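Local structure of alpha-catenin-like protein hmp-1 (Caenorhabditis elegans, 5XA5) at residues A[25-37]-A[128-142]. The protein serves as the alpha-catenin of the worm's cell junctions, binding beta-catenin and actin filaments, and is required for embryonic body enclosure and elongation. Sequence-based numbering, arbitrary orientation.
Sequences VLKQITQLINEVT and RNLLTAVAKFLILAD
Leu32 enters a hole formed by Leu131, Val134, Ala135 and Leu138, a knob-into-hole packing between two segments that run nearly antiparallel (170°), their axes 9.1 Å apart at closest approach. Its CD1 branch lies 3.9 Å from Val134 CG1, crossing it at about a right angle, while CD2 meets CD2 of Leu131. The small Ala135 shows how a methyl lets helices close in: its CA lies 5.3 Å from Ile29 CA. Val36 extends this tight row, its CB 3.8 Å from Leu131 CD1; with CG1 between backbone N and carbonyl carbon (chi1 74°), both methyls lean on Arg128 backbone. Shortening Val36 to an alanine keeps CB against Leu131 but is likely to leave Arg128 backbone poorly covered. The other flank is looser and more open to solvent. Ile33 CD1 touches Thr132 OG1, whose hydroxyl donates to Arg128 O at 2.8 Å from above the carbonyl plane, and Thr37 CG2 only skims the poorly ordered Arg128 chain, 4.3 Å from CD. In this N-terminal all-helical bundle of the vinculin/alpha-catenin family, another protein's chain packs on Val25 and Val134, and helix 117-165 lies between helix 23-36 and helix 83-112, which touches Leu130 and Phe137.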
loop_
_atom_site.group_PDB
_atom_site.type_symbol
_atom_site.label_atom_id
_atom_site.label_comp_id
_atom_site.label_asym_id
_atom_site.label_seq_id
_atom_site.Cartn_x
_atom_site.Cartn_y
_atom_site.Cartn_z
ATOM N N VAL A 25 3.593 7.062 0.673
ATOM C CA VAL A 25 2.978 7.421 -0.608
ATOM C C VAL A 25 2.825 8.932 -0.737
ATOM O O VAL A 25 3.102 9.510 -1.788
ATOM C CB VAL A 25 1.597 6.760 -0.763
ATOM C CG1 VAL A 25 0.895 7.257 -2.020
ATOM C CG2 VAL A 25 1.746 5.258 -0.806
ATOM N N LEU A 26 2.392 9.578 0.341
ATOM C CA LEU A 26 2.124 11.012 0.297
ATOM C C LEU A 26 3.385 11.773 -0.099
ATOM O O LEU A 26 3.338 12.645 -0.967
ATOM C CB LEU A 26 1.602 11.520 1.655
ATOM C CG LEU A 26 1.231 13.012 1.692
ATOM C CD1 LEU A 26 0.229 13.345 0.581
ATOM C CD2 LEU A 26 0.675 13.415 3.046
ATOM N N LYS A 27 4.518 11.428 0.509
ATOM C CA LYS A 27 5.758 12.163 0.205
ATOM C C LYS A 27 6.191 11.915 -1.225
ATOM O O LYS A 27 6.608 12.847 -1.919
ATOM C CB LYS A 27 6.880 11.762 1.160
ATOM C CG LYS A 27 6.631 12.283 2.578
ATOM C CD LYS A 27 7.886 12.275 3.426
ATOM C CE LYS A 27 8.485 10.894 3.521
ATOM N NZ LYS A 27 7.511 9.927 4.104
ATOM N N GLN A 28 6.069 10.666 -1.671
ATOM C CA GLN A 28 6.455 10.339 -3.046
ATOM C C GLN A 28 5.605 11.091 -4.059
ATOM O O GLN A 28 6.128 11.647 -5.020
ATOM C CB GLN A 28 6.332 8.830 -3.296
ATOM C CG GLN A 28 7.425 8.001 -2.653
ATOM C CD GLN A 28 7.275 6.521 -2.958
ATOM O OE1 GLN A 28 7.701 6.043 -4.010
ATOM N NE2 GLN A 28 6.660 5.785 -2.035
ATOM N N ILE A 29 4.289 11.093 -3.873
ATOM C CA ILE A 29 3.428 11.752 -4.847
ATOM C C ILE A 29 3.588 13.270 -4.754
ATOM O O ILE A 29 3.473 13.959 -5.756
ATOM C CB ILE A 29 1.922 11.351 -4.701
ATOM C CG1 ILE A 29 1.311 11.847 -3.391
ATOM C CG2 ILE A 29 1.739 9.837 -4.844
ATOM C CD1 ILE A 29 -0.157 11.489 -3.243
ATOM N N THR A 30 3.903 13.787 -3.568
ATOM C CA THR A 30 4.122 15.228 -3.455
ATOM C C THR A 30 5.347 15.620 -4.276
ATOM O O THR A 30 5.344 16.651 -4.964
ATOM C CB THR A 30 4.276 15.630 -1.987
ATOM O OG1 THR A 30 3.066 15.290 -1.302
ATOM C CG2 THR A 30 4.511 17.111 -1.842
ATOM N N GLN A 31 6.379 14.785 -4.233
ATOM C CA GLN A 31 7.569 15.018 -5.061
ATOM C C GLN A 31 7.215 14.977 -6.534
ATOM O O GLN A 31 7.593 15.859 -7.303
ATOM C CB GLN A 31 8.646 13.972 -4.789
ATOM C CG GLN A 31 9.317 14.048 -3.438
ATOM C CD GLN A 31 10.136 12.807 -3.149
ATOM O OE1 GLN A 31 10.824 12.290 -4.031
ATOM N NE2 GLN A 31 10.082 12.328 -1.909
ATOM N N LEU A 32 6.498 13.931 -6.919
ATOM C CA LEU A 32 6.153 13.728 -8.328
ATOM C C LEU A 32 5.440 14.954 -8.890
ATOM O O LEU A 32 5.878 15.540 -9.889
ATOM C CB LEU A 32 5.289 12.475 -8.491
ATOM C CG LEU A 32 6.022 11.167 -8.179
ATOM C CD1 LEU A 32 5.044 10.006 -7.982
ATOM C CD2 LEU A 32 7.058 10.843 -9.293
ATOM N N ILE A 33 4.373 15.366 -8.218
ATOM C CA ILE A 33 3.501 16.423 -8.709
ATOM C C ILE A 33 4.138 17.797 -8.617
ATOM O O ILE A 33 4.115 18.567 -9.577
ATOM C CB ILE A 33 2.171 16.426 -7.946
ATOM C CG1 ILE A 33 1.417 15.118 -8.203
ATOM C CG2 ILE A 33 1.320 17.625 -8.349
ATOM C CD1 ILE A 33 1.426 14.679 -9.653
ATOM N N ASN A 34 4.720 18.118 -7.467
ATOM C CA ASN A 34 5.332 19.435 -7.313
ATOM C C ASN A 34 6.490 19.692 -8.264
ATOM O O ASN A 34 6.601 20.781 -8.835
ATOM C CB ASN A 34 5.825 19.620 -5.879
ATOM C CG ASN A 34 4.698 19.873 -4.908
ATOM O OD1 ASN A 34 3.528 19.966 -5.295
ATOM N ND2 ASN A 34 5.044 20.015 -3.638
ATOM N N GLU A 35 7.367 18.707 -8.435
ATOM C CA GLU A 35 8.568 18.960 -9.228
ATOM C C GLU A 35 8.215 19.211 -10.683
ATOM O O GLU A 35 8.745 20.136 -11.289
ATOM C CB GLU A 35 9.561 17.804 -9.128
ATOM C CG GLU A 35 10.295 17.729 -7.794
ATOM C CD GLU A 35 11.224 16.537 -7.710
ATOM O OE1 GLU A 35 11.875 16.230 -8.724
ATOM O OE2 GLU A 35 11.307 15.910 -6.630
ATOM N N VAL A 36 7.311 18.412 -11.238
ATOM C CA VAL A 36 7.063 18.478 -12.677
ATOM C C VAL A 36 6.169 19.663 -13.043
ATOM O O VAL A 36 6.146 20.099 -14.194
ATOM C CB VAL A 36 6.446 17.159 -13.197
ATOM C CG1 VAL A 36 4.990 17.030 -12.777
ATOM C CG2 VAL A 36 6.601 17.055 -14.727
ATOM N N THR A 37 5.448 20.204 -12.065
ATOM C CA THR A 37 4.593 21.362 -12.319
ATOM C C THR A 37 5.228 22.680 -11.877
ATOM O O THR A 37 4.591 23.732 -11.949
ATOM C CB THR A 37 3.224 21.228 -11.612
ATOM O OG1 THR A 37 3.411 21.242 -10.195
ATOM C CG2 THR A 37 2.517 19.948 -12.021
ATOM N N ARG A 128 3.723 15.717 -16.837
ATOM C CA ARG A 128 2.686 15.819 -15.809
ATOM C C ARG A 128 1.748 14.619 -15.854
ATOM O O ARG A 128 1.436 14.018 -14.832
ATOM C CB ARG A 128 1.884 17.107 -15.970
ATOM C CG ARG A 128 0.689 17.204 -15.035
ATOM C CD ARG A 128 0.012 18.552 -15.164
ATOM N NE ARG A 128 -1.262 18.603 -14.456
ATOM C CZ ARG A 128 -1.933 19.726 -14.221
ATOM N NH1 ARG A 128 -1.440 20.886 -14.630
ATOM N NH2 ARG A 128 -3.087 19.691 -13.568
ATOM N N ASN A 129 1.299 14.273 -17.051
ATOM C CA ASN A 129 0.400 13.139 -17.210
ATOM C C ASN A 129 1.028 11.825 -16.777
ATOM O O ASN A 129 0.371 11.014 -16.123
ATOM C CB ASN A 129 -0.066 13.037 -18.655
ATOM C CG ASN A 129 -1.044 14.123 -19.022
ATOM O OD1 ASN A 129 -1.637 14.759 -18.153
ATOM N ND2 ASN A 129 -1.216 14.350 -20.317
ATOM N N LEU A 130 2.302 11.627 -17.119
ATOM C CA LEU A 130 3.001 10.386 -16.778
ATOM C C LEU A 130 3.218 10.258 -15.278
ATOM O O LEU A 130 2.952 9.207 -14.698
ATOM C CB LEU A 130 4.356 10.289 -17.492
ATOM C CG LEU A 130 5.315 9.179 -17.015
ATOM C CD1 LEU A 130 4.703 7.777 -17.137
ATOM C CD2 LEU A 130 6.648 9.250 -17.759
ATOM N N LEU A 131 3.712 11.318 -14.653
ATOM C CA LEU A 131 4.014 11.243 -13.222
ATOM C C LEU A 131 2.727 11.215 -12.391
ATOM O O LEU A 131 2.710 10.695 -11.270
ATOM C CB LEU A 131 4.924 12.410 -12.798
ATOM C CG LEU A 131 6.314 12.408 -13.459
ATOM C CD1 LEU A 131 7.204 13.468 -12.838
ATOM C CD2 LEU A 131 6.984 11.037 -13.355
ATOM N N THR A 132 1.644 11.745 -12.949
ATOM C CA THR A 132 0.332 11.647 -12.309
ATOM C C THR A 132 -0.172 10.204 -12.362
ATOM O O THR A 132 -0.808 9.705 -11.417
ATOM C CB THR A 132 -0.681 12.585 -12.982
ATOM O OG1 THR A 132 -0.334 13.942 -12.685
ATOM C CG2 THR A 132 -2.089 12.312 -12.474
ATOM N N ALA A 133 0.099 9.526 -13.477
ATOM C CA ALA A 133 -0.288 8.122 -13.617
ATOM C C ALA A 133 0.541 7.251 -12.676
ATOM O O ALA A 133 0.050 6.254 -12.141
ATOM C CB ALA A 133 -0.133 7.658 -15.056
ATOM N N VAL A 134 1.795 7.635 -12.459
ATOM C CA VAL A 134 2.631 6.945 -11.482
ATOM C C VAL A 134 2.056 7.141 -10.086
ATOM O O VAL A 134 1.954 6.188 -9.317
ATOM C CB VAL A 134 4.098 7.443 -11.536
ATOM C CG1 VAL A 134 4.897 6.881 -10.375
ATOM C CG2 VAL A 134 4.706 7.049 -12.870
ATOM N N ALA A 135 1.647 8.369 -9.781
ATOM C CA ALA A 135 1.070 8.674 -8.472
ATOM C C ALA A 135 -0.221 7.889 -8.228
ATOM O O ALA A 135 -0.431 7.365 -7.129
ATOM C CB ALA A 135 0.817 10.172 -8.341
ATOM N N LYS A 136 -1.079 7.800 -9.248
ATOM C CA LYS A 136 -2.331 7.052 -9.109
ATOM C C LYS A 136 -2.050 5.570 -8.887
ATOM O O LYS A 136 -2.757 4.908 -8.119
ATOM C CB LYS A 136 -3.233 7.258 -10.334
ATOM C CG LYS A 136 -4.017 8.560 -10.274
ATOM C CD LYS A 136 -4.779 8.855 -11.553
ATOM C CE LYS A 136 -5.490 10.195 -11.445
ATOM N NZ LYS A 136 -6.218 10.554 -12.692
ATOM N N PHE A 137 -1.005 5.053 -9.530
ATOM C CA PHE A 137 -0.619 3.659 -9.327
ATOM C C PHE A 137 -0.196 3.417 -7.881
ATOM O O PHE A 137 -0.564 2.412 -7.284
ATOM C CB PHE A 137 0.516 3.230 -10.271
ATOM C CG PHE A 137 0.962 1.806 -10.048
ATOM C CD1 PHE A 137 0.271 0.765 -10.631
ATOM C CD2 PHE A 137 2.065 1.507 -9.262
ATOM C CE1 PHE A 137 0.656 -0.548 -10.431
ATOM C CE2 PHE A 137 2.461 0.184 -9.064
ATOM C CZ PHE A 137 1.746 -0.837 -9.646
ATOM N N LEU A 138 0.575 4.339 -7.320
ATOM C CA LEU A 138 1.039 4.172 -5.953
ATOM C C LEU A 138 -0.121 4.229 -4.974
ATOM O O LEU A 138 -0.099 3.532 -3.966
ATOM C CB LEU A 138 2.077 5.233 -5.582
ATOM C CG LEU A 138 3.371 5.184 -6.399
ATOM C CD1 LEU A 138 4.283 6.304 -5.970
ATOM C CD2 LEU A 138 4.052 3.845 -6.198
ATOM N N ILE A 139 -1.117 5.065 -5.268
ATOM C CA ILE A 139 -2.264 5.224 -4.370
ATOM C C ILE A 139 -3.080 3.942 -4.372
ATOM O O ILE A 139 -3.511 3.450 -3.321
ATOM C CB ILE A 139 -3.152 6.412 -4.784
ATOM C CG1 ILE A 139 -2.490 7.730 -4.377
ATOM C CG2 ILE A 139 -4.513 6.333 -4.117
ATOM C CD1 ILE A 139 -3.156 8.952 -4.976
ATOM N N LEU A 140 -3.276 3.398 -5.564
ATOM C CA LEU A 140 -3.961 2.121 -5.696
ATOM C C LEU A 140 -3.151 1.008 -5.028
ATOM O O LEU A 140 -3.710 0.136 -4.352
ATOM C CB LEU A 140 -4.206 1.805 -7.175
ATOM C CG LEU A 140 -4.827 0.440 -7.422
ATOM C CD1 LEU A 140 -6.186 0.372 -6.737
ATOM C CD2 LEU A 140 -4.949 0.196 -8.918
ATOM N N ALA A 141 -1.830 1.043 -5.194
ATOM C CA ALA A 141 -0.962 0.041 -4.579
ATOM C C ALA A 141 -1.109 0.025 -3.063
ATOM O O ALA A 141 -1.118 -1.040 -2.451
ATOM C CB ALA A 141 0.500 0.276 -4.957
ATOM N N ASP A 142 -1.216 1.205 -2.463
ATOM C CA ASP A 142 -1.381 1.277 -1.014
ATOM C C ASP A 142 -2.720 0.655 -0.623
ATOM O O ASP A 142 -2.811 -0.032 0.397
ATOM C CB ASP A 142 -1.284 2.717 -0.518
ATOM C CG ASP A 142 -1.298 2.806 0.999
ATOM O OD1 ASP A 142 -0.325 2.315 1.603
ATOM O OD2 ASP A 142 -2.254 3.384 1.568
#